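Local coordinates for protein beta 1-3 glucanase (Clostridium beijerinckii NCIMB 8052, PDB 5H4E) that probably hydrolyses the beta-1,3-linked chains of glucans, as a glycoside hydrolase family 64 beta-1,3-glucanase domain, at residues H240-T245 with A316-S321; C304-F307 with V311-D314; G249-H254 with N293-A298; D232-Y237 with N258-N263. All coordinates share one frame; numbering follows the deposited sequence.

Overall arrangement
All four contacts belong to one lobe of the chain, built round the antiparallel sheet of strands 242-246, 249-256, 259-264 and 271-273, and their centres lie 20 to 28 Å from that of the chain. Contacts 1, 3 and 4 each use a different strand of this sheet. Contacts 2 and 3 share helix 294-309, contact 3 at its start and contact 2 near its end, with centres about 14 Å apart and no touch. Contacts 1 and 2 are the nearest pair, about 8 Å between centres, joined by Trp318 NE1 to Val311 O at 2.7 Å and by Trp318 packing on Ala306. Contact 4 reaches contact 2 through Tyr237 OH, 2.6 Å from Met312 O.

Contact 1 (H240-T245 with A316-S321); sequences HELTFT and AHWNNS
Phe244 and Trp318 carry the aromatic part of this contact. Their rings meet obliquely: the centroid of the Phe244 ring is 4.8 Å from that of the six-membered ring of Trp318, and the planes differ by 39°, which is neither a parallel stack nor an edge-to-face pair. The indole reaches the phenyl with its far corner, CZ3, which stands over one face of Phe244, displaced toward the rim; the shortest approach is 3.4 Å, from Trp318 CZ3 to Phe244 CD1. Phe244 holds its CG between its own backbone N and carbonyl carbon (chi1 74°), which lays the ring alongside the indole with one face to CZ3. Its CB also touches the indole, 3.9 Å from Trp318 CE3.

The contact joins the edge strand 242-246 of a four-stranded antiparallel sheet to the loop that follows helix 294-309. Both partners of the aromatic pair also touch Gln302 of that helix, so the indole is inserted beside the helix and against the sheet.

Aliphatic packing comes from Leu242, two residues back along the strand, whose side chain crosses that of Trp318 at about a right angle. The two methyls share the work: Leu242 CD1 lies 3.7 Å from Trp318 CZ2, while Leu242 CD2 is 4.0 Å from Trp318 CH2.

The polar bonds run within the loop and back to the residues after the helix. A type I turn runs from His317 to Asn320 and is closed by Asn320 N to His317 O at 3.0 Å. The indole nitrogen, Trp318 NE1, gives its hydrogen to the carbonyl oxygen of Val311.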
loop_
_atom_site.group_PDB
_atom_site.type_symbol
_atom_site.label_atom_id
_atom_site.label_comp_id
_atom_site.label_asym_id
_atom_site.label_seq_id
_atom_site.Cartn_x
_atom_site.Cartn_y
_atom_site.Cartn_z
ATOM N N HIS A 240 -10.753 -27.829 -15.847
ATOM C CA HIS A 240 -10.499 -28.275 -14.483
ATOM C C HIS A 240 -11.142 -27.305 -13.500
ATOM O O HIS A 240 -11.407 -26.160 -13.849
ATOM C CB HIS A 240 -8.998 -28.403 -14.208
ATOM C CG HIS A 240 -8.295 -29.354 -15.126
ATOM N ND1 HIS A 240 -7.889 -28.999 -16.394
ATOM C CD2 HIS A 240 -7.954 -30.657 -14.974
ATOM C CE1 HIS A 240 -7.318 -30.036 -16.981
ATOM N NE2 HIS A 240 -7.342 -31.054 -16.140
ATOM N N GLU A 241 -11.396 -27.770 -12.281
ATOM C CA GLU A 241 -11.969 -26.923 -11.236
ATOM C C GLU A 241 -10.886 -26.296 -10.378
ATOM O O GLU A 241 -9.910 -26.954 -10.001
ATOM C CB GLU A 241 -12.921 -27.712 -10.329
ATOM C CG GLU A 241 -14.287 -28.005 -10.933
ATOM C CD GLU A 241 -15.149 -26.760 -11.087
ATOM O OE1 GLU A 241 -15.419 -26.073 -10.071
ATOM O OE2 GLU A 241 -15.574 -26.486 -12.228
ATOM N N LEU A 242 -11.067 -25.016 -10.083
ATOM C CA LEU A 242 -10.255 -24.314 -9.099
ATOM C C LEU A 242 -11.056 -24.255 -7.815
ATOM O O LEU A 242 -12.058 -23.548 -7.737
ATOM C CB LEU A 242 -9.901 -22.906 -9.590
ATOM C CG LEU A 242 -9.236 -21.927 -8.625
ATOM C CD1 LEU A 242 -8.050 -22.565 -7.974
ATOM C CD2 LEU A 242 -8.789 -20.698 -9.403
ATOM N N THR A 243 -10.629 -25.002 -6.812
ATOM C CA THR A 243 -11.372 -25.068 -5.565
ATOM C C THR A 243 -10.518 -24.636 -4.398
ATOM O O THR A 243 -9.417 -25.157 -4.202
ATOM C CB THR A 243 -11.894 -26.479 -5.307
ATOM O OG1 THR A 243 -12.676 -26.896 -6.434
ATOM C CG2 THR A 243 -12.747 -26.512 -4.047
ATOM N N PHE A 244 -11.021 -23.675 -3.628
ATOM C CA PHE A 244 -10.284 -23.193 -2.477
ATOM C C PHE A 244 -11.214 -22.844 -1.321
ATOM O O PHE A 244 -12.412 -22.606 -1.500
ATOM C CB PHE A 244 -9.414 -21.989 -2.861
ATOM C CG PHE A 244 -10.182 -20.710 -3.081
ATOM C CD1 PHE A 244 -10.687 -20.394 -4.335
ATOM C CD2 PHE A 244 -10.365 -19.807 -2.040
ATOM C CE1 PHE A 244 -11.380 -19.204 -4.539
ATOM C CE2 PHE A 244 -11.056 -18.619 -2.240
ATOM C CZ PHE A 244 -11.568 -18.324 -3.486
ATOM N N THR A 245 -10.640 -22.830 -0.127
ATOM C CA THR A 245 -11.375 -22.493 1.072
ATOM C C THR A 245 -10.664 -21.374 1.811
ATOM O O THR A 245 -9.448 -21.417 1.982
ATOM C CB THR A 245 -11.523 -23.710 1.992
ATOM O OG1 THR A 245 -12.131 -24.782 1.262
ATOM C CG2 THR A 245 -12.381 -23.373 3.202
ATOM N N ALA A 316 -4.717 -25.607 -2.981
ATOM C CA ALA A 316 -4.574 -26.182 -1.640
ATOM C C ALA A 316 -3.507 -25.451 -0.814
ATOM O O ALA A 316 -3.542 -25.475 0.412
ATOM C CB ALA A 316 -4.242 -27.671 -1.728
ATOM N N HIS A 317 -2.574 -24.784 -1.490
ATOM C CA HIS A 317 -1.439 -24.160 -0.808
ATOM C C HIS A 317 -1.438 -22.640 -0.899
ATOM O O HIS A 317 -0.408 -21.994 -0.670
ATOM C CB HIS A 317 -0.132 -24.714 -1.369
ATOM C CG HIS A 317 0.113 -26.145 -0.995
ATOM N ND1 HIS A 317 0.415 -27.118 -1.925
ATOM C CD2 HIS A 317 0.081 -26.771 0.208
ATOM C CE1 HIS A 317 0.565 -28.280 -1.309
ATOM N NE2 HIS A 317 0.374 -28.095 -0.015
ATOM N N TRP A 318 -2.597 -22.066 -1.195
ATOM C CA TRP A 318 -2.715 -20.618 -1.258
ATOM C C TRP A 318 -2.389 -19.955 0.085
ATOM O O TRP A 318 -2.012 -18.787 0.127
ATOM C CB TRP A 318 -4.118 -20.229 -1.723
ATOM C CG TRP A 318 -4.286 -20.340 -3.211
ATOM C CD1 TRP A 318 -3.371 -20.820 -4.110
ATOM C CD2 TRP A 318 -5.422 -19.934 -3.973
ATOM N NE1 TRP A 318 -3.877 -20.744 -5.386
ATOM C CE2 TRP A 318 -5.136 -20.208 -5.330
ATOM C CE3 TRP A 318 -6.654 -19.366 -3.640
ATOM C CZ2 TRP A 318 -6.043 -19.937 -6.356
ATOM C CZ3 TRP A 318 -7.557 -19.098 -4.658
ATOM C CH2 TRP A 318 -7.242 -19.371 -6.002
ATOM N N ASN A 319 -2.509 -20.710 1.174
ATOM C CA ASN A 319 -2.197 -20.192 2.495
ATOM C C ASN A 319 -0.792 -20.550 2.998
ATOM O O ASN A 319 -0.480 -20.342 4.173
ATOM C CB ASN A 319 -3.242 -20.681 3.508
ATOM C CG ASN A 319 -3.222 -22.197 3.718
ATOM O OD1 ASN A 319 -2.382 -22.920 3.173
ATOM N ND2 ASN A 319 -4.157 -22.679 4.535
ATOM N N ASN A 320 0.046 -21.093 2.125
ATOM C CA ASN A 320 1.354 -21.575 2.558
ATOM C C ASN A 320 2.491 -20.956 1.751
ATOM O O ASN A 320 2.761 -21.372 0.630
ATOM C CB ASN A 320 1.419 -23.108 2.466
ATOM C CG ASN A 320 2.667 -23.692 3.136
ATOM O OD1 ASN A 320 3.718 -23.051 3.195
ATOM N ND2 ASN A 320 2.549 -24.914 3.644
ATOM N N SER A 321 3.194 -20.005 2.366
ATOM C CA SER A 321 4.178 -19.189 1.663
ATOM C C SER A 321 5.371 -19.995 1.167
ATOM O O SER A 321 6.168 -19.512 0.361
ATOM C CB SER A 321 4.654 -18.051 2.567
ATOM O OG SER A 321 5.320 -18.565 3.702
#

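Contact 2 (C304-F307 with V311-D314); sequences CAAF and VMLD
One face of the Phe307 ring is covered by Met312, whose CG sits almost exactly above the ring centre, 3.6 Å from the centroid and 4° off the normal, a CH-pi contact. The sulfur follows over the same face: Met312 SD is 4.4 Å from the Phe307 centroid and 21° off the normal, a Met-aromatic contact. Beyond CG, the bends of the methionine chain at chi2 and chi3 keep the sulfur and the terminal methyl close to the ring, with Met312 CE 3.9 Å from Phe307 CE2. Helix 227-236 also meets these residues, through Ile230 and Val233.

This is the C-terminal part of helix 294-309 receiving the chain that leaves it. The backbone link is Val311 N to Ala306 O, 2.9 Å and nearly straight, spanning five residues where a regular alpha-helical bond spans four. Beyond it the chain makes a type I turn, with Asp314 N bonded to Val311 O at 2.8 Å.

Ala306 fills the angle between the two returning side chains. Its CB lies 3.6 Å from Met312 SD and 4.0 Å from Val311 CG2, the latter being the valine branch placed between backbone N and carbonyl carbon.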
loop_
_atom_site.group_PDB
_atom_site.type_symbol
_atom_site.label_atom_id
_atom_site.label_comp_id
_atom_site.label_asym_id
_atom_site.label_seq_id
_atom_site.Cartn_x
_atom_site.Cartn_y
_atom_site.Cartn_z
ATOM N N CYS A 304 -6.133 -12.726 -7.681
ATOM C CA CYS A 304 -5.054 -11.781 -7.946
ATOM C C CYS A 304 -3.781 -12.143 -7.165
ATOM O O CYS A 304 -2.681 -12.195 -7.725
ATOM C CB CYS A 304 -5.499 -10.360 -7.596
ATOM S SG CYS A 304 -4.257 -9.108 -7.954
ATOM N N ALA A 305 -3.939 -12.391 -5.871
ATOM C CA ALA A 305 -2.803 -12.750 -5.027
ATOM C C ALA A 305 -2.154 -14.034 -5.531
ATOM O O ALA A 305 -0.931 -14.155 -5.522
ATOM C CB ALA A 305 -3.236 -12.905 -3.573
ATOM N N ALA A 306 -2.965 -14.987 -5.992
ATOM C CA ALA A 306 -2.399 -16.269 -6.437
ATOM C C ALA A 306 -1.606 -16.105 -7.740
ATOM O O ALA A 306 -0.587 -16.779 -7.960
ATOM C CB ALA A 306 -3.507 -17.312 -6.605
ATOM N N PHE A 307 -2.059 -15.201 -8.601
ATOM C CA PHE A 307 -1.275 -14.867 -9.782
ATOM C C PHE A 307 0.057 -14.258 -9.390
ATOM O O PHE A 307 1.097 -14.734 -9.842
ATOM C CB PHE A 307 -2.043 -13.929 -10.708
ATOM C CG PHE A 307 -2.895 -14.654 -11.712
ATOM C CD1 PHE A 307 -2.307 -15.437 -12.693
ATOM C CD2 PHE A 307 -4.281 -14.551 -11.680
ATOM C CE1 PHE A 307 -3.092 -16.113 -13.632
ATOM C CE2 PHE A 307 -5.065 -15.237 -12.613
ATOM C CZ PHE A 307 -4.461 -16.001 -13.586
ATOM N N VAL A 311 0.756 -19.348 -7.841
ATOM C CA VAL A 311 0.204 -20.570 -7.264
ATOM C C VAL A 311 -1.233 -20.818 -7.734
ATOM O O VAL A 311 -1.978 -21.562 -7.089
ATOM C CB VAL A 311 0.227 -20.547 -5.708
ATOM C CG1 VAL A 311 1.641 -20.802 -5.176
ATOM C CG2 VAL A 311 -0.355 -19.232 -5.161
ATOM N N MET A 312 -1.609 -20.209 -8.861
ATOM C CA MET A 312 -2.964 -20.358 -9.396
ATOM C C MET A 312 -3.313 -21.828 -9.660
ATOM O O MET A 312 -4.476 -22.221 -9.586
ATOM C CB MET A 312 -3.129 -19.524 -10.676
ATOM C CG MET A 312 -3.634 -18.088 -10.407
ATOM S SD MET A 312 -5.258 -18.070 -9.609
ATOM C CE MET A 312 -6.355 -18.483 -10.980
ATOM N N LEU A 313 -2.304 -22.646 -9.935
ATOM C CA LEU A 313 -2.547 -24.071 -10.184
ATOM C C LEU A 313 -2.437 -24.938 -8.928
ATOM O O LEU A 313 -2.508 -26.163 -9.014
ATOM C CB LEU A 313 -1.577 -24.586 -11.251
ATOM C CG LEU A 313 -1.708 -23.857 -12.589
ATOM C CD1 LEU A 313 -0.619 -24.247 -13.566
ATOM C CD2 LEU A 313 -3.082 -24.089 -13.200
ATOM N N ASP A 314 -2.261 -24.315 -7.767
ATOM C CA ASP A 314 -2.139 -25.068 -6.512
ATOM C C ASP A 314 -2.954 -24.425 -5.395
ATOM O O ASP A 314 -2.385 -23.959 -4.399
ATOM C CB ASP A 314 -0.659 -25.173 -6.098
ATOM C CG ASP A 314 -0.425 -26.155 -4.946
ATOM O OD1 ASP A 314 -1.315 -26.977 -4.635
ATOM O OD2 ASP A 314 0.675 -26.119 -4.365
#

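Contact 3 (G249-H254 with N293-A298); sequences GTYSGH and NDDEKA
Tyr251 reaches from the sheet to the first turn of helix 294-309 and ends on Asp295. Its CB points toward the helix, and with CG anti to the carbonyl carbon (chi1 -60°) the ring extends across the interval between the backbones, where the CA atoms of Tyr251 and Asp295 are 9.0 Å apart. The contact begins farther out on the ring, with Tyr251 CE1 4.0 Å from Asp295 CB. Tyr251 CZ comes next, 3.6 Å from Asp295 OD1, and the hydroxyl completes the reach: Tyr251 OH gives its hydrogen to Asp295 OD1 at 2.7 Å.

Asp295 OD1 lies at the edge of the tyrosine ring, near its plane. Seen from the carboxylate the approach is less regular: the hydroxyl comes on the anti side and 33° out of the carboxylate plane, with the two planes turned 65° against each other.

The helix start that presents Asp295 is closed by a capping box. Glu296 N bonds to Asn293 OD1 at 2.9 Å, and Asn293 N returns to Glu296 OE1 at 3.1 Å.

Asp295 OD1 also forms salt bridges with Lys264 and Arg248, and Arg248 NE in turn donates to Tyr251 OH. One carboxylate oxygen therefore accepts a hydrogen from the hydroxyl and pairs with two cationic side chains beside a helix N-terminus, a setting that would be expected to favour the ionised aspartate.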
loop_
_atom_site.group_PDB
_atom_site.type_symbol
_atom_site.label_atom_id
_atom_site.label_comp_id
_atom_site.label_asym_id
_atom_site.label_seq_id
_atom_site.Cartn_x
_atom_site.Cartn_y
_atom_site.Cartn_z
ATOM N N GLY A 249 -15.785 -19.237 3.219
ATOM C CA GLY A 249 -16.361 -20.497 2.786
ATOM C C GLY A 249 -15.525 -21.140 1.701
ATOM O O GLY A 249 -14.385 -20.728 1.464
ATOM N N THR A 250 -16.087 -22.148 1.040
ATOM C CA THR A 250 -15.383 -22.819 -0.047
ATOM C C THR A 250 -15.953 -22.417 -1.404
ATOM O O THR A 250 -17.162 -22.548 -1.665
ATOM C CB THR A 250 -15.437 -24.351 0.095
ATOM O OG1 THR A 250 -14.884 -24.730 1.360
ATOM C CG2 THR A 250 -14.629 -25.023 -1.023
ATOM N N TYR A 251 -15.068 -21.922 -2.261
ATOM C CA TYR A 251 -15.439 -21.483 -3.594
ATOM C C TYR A 251 -14.868 -22.426 -4.646
ATOM O O TYR A 251 -13.757 -22.916 -4.496
ATOM C CB TYR A 251 -14.932 -20.066 -3.850
ATOM C CG TYR A 251 -15.473 -19.024 -2.902
ATOM C CD1 TYR A 251 -16.633 -18.318 -3.205
ATOM C CD2 TYR A 251 -14.814 -18.729 -1.707
ATOM C CE1 TYR A 251 -17.134 -17.351 -2.344
ATOM C CE2 TYR A 251 -15.310 -17.766 -0.831
ATOM C CZ TYR A 251 -16.465 -17.079 -1.159
ATOM O OH TYR A 251 -16.953 -16.116 -0.304
ATOM N N SER A 252 -15.619 -22.672 -5.713
ATOM C CA SER A 252 -15.111 -23.494 -6.796
ATOM C C SER A 252 -15.374 -22.816 -8.130
ATOM O O SER A 252 -16.477 -22.357 -8.390
ATOM C CB SER A 252 -15.750 -24.887 -6.753
ATOM O OG SER A 252 -15.056 -25.789 -7.600
ATOM N N GLY A 253 -14.367 -22.750 -8.988
ATOM C CA GLY A 253 -14.510 -21.991 -10.211
ATOM C C GLY A 253 -14.020 -22.703 -11.448
ATOM O O GLY A 253 -13.257 -23.670 -11.360
ATOM N N HIS A 254 -14.471 -22.221 -12.604
ATOM C CA HIS A 254 -14.018 -22.717 -13.895
ATOM C C HIS A 254 -14.174 -21.615 -14.930
ATOM O O HIS A 254 -14.987 -20.709 -14.765
ATOM C CB HIS A 254 -14.783 -23.987 -14.319
ATOM C CG HIS A 254 -16.268 -23.802 -14.441
ATOM N ND1 HIS A 254 -16.968 -22.872 -13.707
ATOM C CD2 HIS A 254 -17.187 -24.455 -15.191
ATOM C CE1 HIS A 254 -18.252 -22.946 -14.011
ATOM N NE2 HIS A 254 -18.411 -23.903 -14.905
ATOM N N ASN A 293 -20.049 -8.158 -5.771
ATOM C CA ASN A 293 -20.557 -8.375 -4.419
ATOM C C ASN A 293 -19.423 -8.842 -3.500
ATOM O O ASN A 293 -18.296 -9.027 -3.956
ATOM C CB ASN A 293 -21.718 -9.378 -4.433
ATOM C CG ASN A 293 -21.350 -10.697 -5.087
ATOM O OD1 ASN A 293 -20.369 -11.347 -4.706
ATOM N ND2 ASN A 293 -22.131 -11.098 -6.089
ATOM N N ASP A 294 -19.706 -9.022 -2.214
ATOM C CA ASP A 294 -18.656 -9.366 -1.244
ATOM C C ASP A 294 -17.940 -10.681 -1.582
ATOM O O ASP A 294 -16.739 -10.835 -1.319
ATOM C CB ASP A 294 -19.232 -9.457 0.168
ATOM C CG ASP A 294 -19.526 -8.094 0.772
ATOM O OD1 ASP A 294 -19.387 -7.083 0.052
ATOM O OD2 ASP A 294 -19.905 -8.045 1.966
ATOM N N ASP A 295 -18.670 -11.625 -2.166
ATOM C CA ASP A 295 -18.070 -12.912 -2.529
ATOM C C ASP A 295 -17.123 -12.742 -3.699
ATOM O O ASP A 295 -16.016 -13.280 -3.707
ATOM C CB ASP A 295 -19.146 -13.936 -2.884
ATOM C CG ASP A 295 -19.865 -14.468 -1.670
ATOM O OD1 ASP A 295 -19.204 -14.745 -0.642
ATOM O OD2 ASP A 295 -21.106 -14.614 -1.748
ATOM N N GLU A 296 -17.576 -11.991 -4.695
ATOM C CA GLU A 296 -16.779 -11.743 -5.885
ATOM C C GLU A 296 -15.520 -10.961 -5.527
ATOM O O GLU A 296 -14.439 -11.217 -6.067
ATOM C CB GLU A 296 -17.623 -11.017 -6.939
ATOM C CG GLU A 296 -18.695 -11.941 -7.580
ATOM C CD GLU A 296 -19.653 -11.218 -8.519
ATOM O OE1 GLU A 296 -20.088 -10.090 -8.193
ATOM O OE2 GLU A 296 -19.974 -11.782 -9.587
ATOM N N LYS A 297 -15.660 -10.018 -4.597
ATOM C CA LYS A 297 -14.520 -9.237 -4.125
ATOM C C LYS A 297 -13.455 -10.144 -3.496
ATOM O O LYS A 297 -12.275 -10.078 -3.852
ATOM C CB LYS A 297 -14.989 -8.167 -3.128
ATOM C CG LYS A 297 -15.602 -6.928 -3.797
ATOM C CD LYS A 297 -16.068 -5.894 -2.766
ATOM C CE LYS A 297 -16.250 -4.494 -3.375
ATOM N NZ LYS A 297 -17.426 -4.343 -4.303
ATOM N N ALA A 298 -13.883 -11.014 -2.591
ATOM C CA ALA A 298 -12.969 -11.948 -1.934
ATOM C C ALA A 298 -12.335 -12.934 -2.910
ATOM O O ALA A 298 -11.153 -13.267 -2.782
ATOM C CB ALA A 298 -13.684 -12.694 -0.852
#

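Contact 4 (D232-Y237 with N258-N263); sequences DVYSYY and NDFVFN
Phe260, Tyr234 and Tyr237 form an aromatic cluster between the C-terminal end of helix 227-236 and strand 259-264, an inner strand of the four-stranded antiparallel sheet. It is a buried helix-on-sheet contact, with Tyr234 and Phe260 closest in backbone at 8.0 Å between CA atoms.

The Tyr234 pair is T-shaped. Phe260 turns its edge to the face of Tyr234, with the ring planes at 86° and the centroids 5.3 Å apart. The touching atom is Phe260 CD1, which stands over the phenol end of the face, 3.7 Å from Tyr234 CZ. At the edge of the same tyrosine ring, near its plane, lies the backbone carbonyl of Asn258, with Asn258 O 3.7 Å from Tyr234 CE2.

The tip of Phe260 serves the second tyrosine. Phe260 CZ is 3.5 Å from Tyr237 CB and 3.7 Å from Tyr237 CD2, so it rests against the root of the side chain more than against its phenol end. Here the rings are oblique, their planes 53° apart. Tyr237 has CG anti to its carbonyl carbon (chi1 -78°), which sends the ring past Phe260 and on toward the loop after helix 294-309.

Both phenol oxygens have backbone partners: Tyr234 OH bonds to Gly275 O and Tyr237 OH to Met312 O. Across the contact itself the joining is by van der Waals and ring contacts. The slightly positive C-H rim of Phe260 against the electron-rich face of Tyr234 would be expected to be mildly favourable; the approach of the Tyr234 rim to the Asn258 carbonyl is long and weak at most.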
loop_
_atom_site.group_PDB
_atom_site.type_symbol
_atom_site.label_atom_id
_atom_site.label_comp_id
_atom_site.label_asym_id
_atom_site.label_seq_id
_atom_site.Cartn_x
_atom_site.Cartn_y
_atom_site.Cartn_z
ATOM N N ASP A 232 -2.158 -19.796 -19.810
ATOM C CA ASP A 232 -2.093 -21.208 -19.409
ATOM C C ASP A 232 -3.145 -21.510 -18.363
ATOM O O ASP A 232 -3.848 -22.523 -18.441
ATOM C CB ASP A 232 -0.710 -21.575 -18.849
ATOM C CG ASP A 232 0.360 -21.613 -19.908
ATOM O OD1 ASP A 232 0.010 -21.687 -21.101
ATOM O OD2 ASP A 232 1.552 -21.586 -19.542
ATOM N N VAL A 233 -3.240 -20.617 -17.378
ATOM C CA VAL A 233 -4.152 -20.795 -16.257
ATOM C C VAL A 233 -5.614 -20.750 -16.700
ATOM O O VAL A 233 -6.417 -21.606 -16.309
ATOM C CB VAL A 233 -3.893 -19.726 -15.152
ATOM C CG1 VAL A 233 -5.053 -19.667 -14.161
ATOM C CG2 VAL A 233 -2.581 -20.027 -14.438
ATOM N N TYR A 234 -5.973 -19.768 -17.522
ATOM C CA TYR A 234 -7.345 -19.738 -18.043
ATOM C C TYR A 234 -7.678 -20.941 -18.953
ATOM O O TYR A 234 -8.806 -21.442 -18.943
ATOM C CB TYR A 234 -7.596 -18.424 -18.778
ATOM C CG TYR A 234 -8.189 -17.378 -17.875
ATOM C CD1 TYR A 234 -7.548 -17.001 -16.693
ATOM C CD2 TYR A 234 -9.403 -16.777 -18.182
ATOM C CE1 TYR A 234 -8.102 -16.028 -15.852
ATOM C CE2 TYR A 234 -9.961 -15.814 -17.351
ATOM C CZ TYR A 234 -9.310 -15.444 -16.193
ATOM O OH TYR A 234 -9.877 -14.488 -15.382
ATOM N N SER A 235 -6.692 -21.408 -19.709
ATOM C CA SER A 235 -6.864 -22.577 -20.573
ATOM C C SER A 235 -7.064 -23.834 -19.727
ATOM O O SER A 235 -7.964 -24.648 -19.984
ATOM C CB SER A 235 -5.653 -22.723 -21.500
ATOM O OG SER A 235 -5.730 -23.887 -22.310
ATOM N N TYR A 236 -6.233 -23.972 -18.698
ATOM C CA TYR A 236 -6.306 -25.099 -17.783
ATOM C C TYR A 236 -7.668 -25.187 -17.095
ATOM O O TYR A 236 -8.296 -26.245 -17.102
ATOM C CB TYR A 236 -5.183 -25.002 -16.740
ATOM C CG TYR A 236 -5.110 -26.206 -15.831
ATOM C CD1 TYR A 236 -4.495 -27.383 -16.260
ATOM C CD2 TYR A 236 -5.673 -26.177 -14.558
ATOM C CE1 TYR A 236 -4.436 -28.503 -15.434
ATOM C CE2 TYR A 236 -5.618 -27.293 -13.718
ATOM C CZ TYR A 236 -4.996 -28.448 -14.163
ATOM O OH TYR A 236 -4.946 -29.553 -13.339
ATOM N N TYR A 237 -8.135 -24.070 -16.529
ATOM C CA TYR A 237 -9.349 -24.066 -15.720
ATOM C C TYR A 237 -10.622 -23.997 -16.570
ATOM O O TYR A 237 -11.726 -23.935 -16.037
ATOM C CB TYR A 237 -9.306 -22.913 -14.690
ATOM C CG TYR A 237 -8.425 -23.238 -13.489
ATOM C CD1 TYR A 237 -8.611 -24.418 -12.774
ATOM C CD2 TYR A 237 -7.374 -22.404 -13.111
ATOM C CE1 TYR A 237 -7.801 -24.745 -11.697
ATOM C CE2 TYR A 237 -6.560 -22.719 -12.024
ATOM C CZ TYR A 237 -6.782 -23.894 -11.322
ATOM O OH TYR A 237 -5.992 -24.239 -10.253
ATOM N N ASN A 258 -14.657 -16.342 -21.494
ATOM C CA ASN A 258 -13.585 -15.488 -20.987
ATOM C C ASN A 258 -13.780 -15.137 -19.517
ATOM O O ASN A 258 -12.972 -14.411 -18.932
ATOM C CB ASN A 258 -13.488 -14.201 -21.814
ATOM C CG ASN A 258 -12.117 -14.008 -22.433
ATOM O OD1 ASN A 258 -11.405 -14.979 -22.721
ATOM N ND2 ASN A 258 -11.728 -12.754 -22.625
ATOM N N ASP A 259 -14.865 -15.637 -18.937
ATOM C CA ASP A 259 -15.184 -15.407 -17.537
ATOM C C ASP A 259 -14.678 -16.525 -16.644
ATOM O O ASP A 259 -14.637 -17.682 -17.061
ATOM C CB ASP A 259 -16.695 -15.283 -17.329
ATOM C CG ASP A 259 -17.295 -14.119 -18.077
ATOM O OD1 ASP A 259 -16.585 -13.112 -18.287
ATOM O OD2 ASP A 259 -18.482 -14.215 -18.440
ATOM N N PHE A 260 -14.334 -16.169 -15.409
ATOM C CA PHE A 260 -14.004 -17.141 -14.379
ATOM C C PHE A 260 -15.200 -17.192 -13.454
ATOM O O PHE A 260 -15.449 -16.240 -12.717
ATOM C CB PHE A 260 -12.739 -16.751 -13.593
ATOM C CG PHE A 260 -11.828 -17.918 -13.274
ATOM C CD1 PHE A 260 -10.491 -17.898 -13.641
ATOM C CD2 PHE A 260 -12.342 -19.067 -12.694
ATOM C CE1 PHE A 260 -9.663 -18.973 -13.342
ATOM C CE2 PHE A 260 -11.530 -20.157 -12.414
ATOM C CZ PHE A 260 -10.192 -20.114 -12.740
ATOM N N VAL A 261 -15.950 -18.291 -13.501
ATOM C CA VAL A 261 -17.215 -18.404 -12.773
ATOM C C VAL A 261 -17.144 -19.340 -11.565
ATOM O O VAL A 261 -16.722 -20.494 -11.675
ATOM C CB VAL A 261 -18.337 -18.902 -13.716
ATOM C CG1 VAL A 261 -19.698 -18.519 -13.165
ATOM C CG2 VAL A 261 -18.126 -18.340 -15.119
ATOM N N PHE A 262 -17.578 -18.838 -10.415
ATOM C CA PHE A 262 -17.490 -19.583 -9.171
ATOM C C PHE A 262 -18.849 -19.840 -8.533
ATOM O O PHE A 262 -19.828 -19.127 -8.771
ATOM C CB PHE A 262 -16.608 -18.844 -8.147
ATOM C CG PHE A 262 -15.147 -18.762 -8.527
ATOM C CD1 PHE A 262 -14.723 -17.886 -9.515
ATOM C CD2 PHE A 262 -14.199 -19.542 -7.871
ATOM C CE1 PHE A 262 -13.391 -17.793 -9.852
ATOM C CE2 PHE A 262 -12.859 -19.461 -8.211
ATOM C CZ PHE A 262 -12.453 -18.592 -9.204
ATOM N N ASN A 263 -18.885 -20.869 -7.702
ATOM C CA ASN A 263 -19.999 -21.084 -6.799
ATOM C C ASN A 263 -19.501 -20.946 -5.372
ATOM O O ASN A 263 -18.302 -20.783 -5.147
ATOM C CB ASN A 263 -20.638 -22.454 -7.032
ATOM C CG ASN A 263 -19.752 -23.610 -6.591
ATOM O OD1 ASN A 263 -18.554 -23.447 -6.338
ATOM N ND2 ASN A 263 -20.343 -24.802 -6.526
#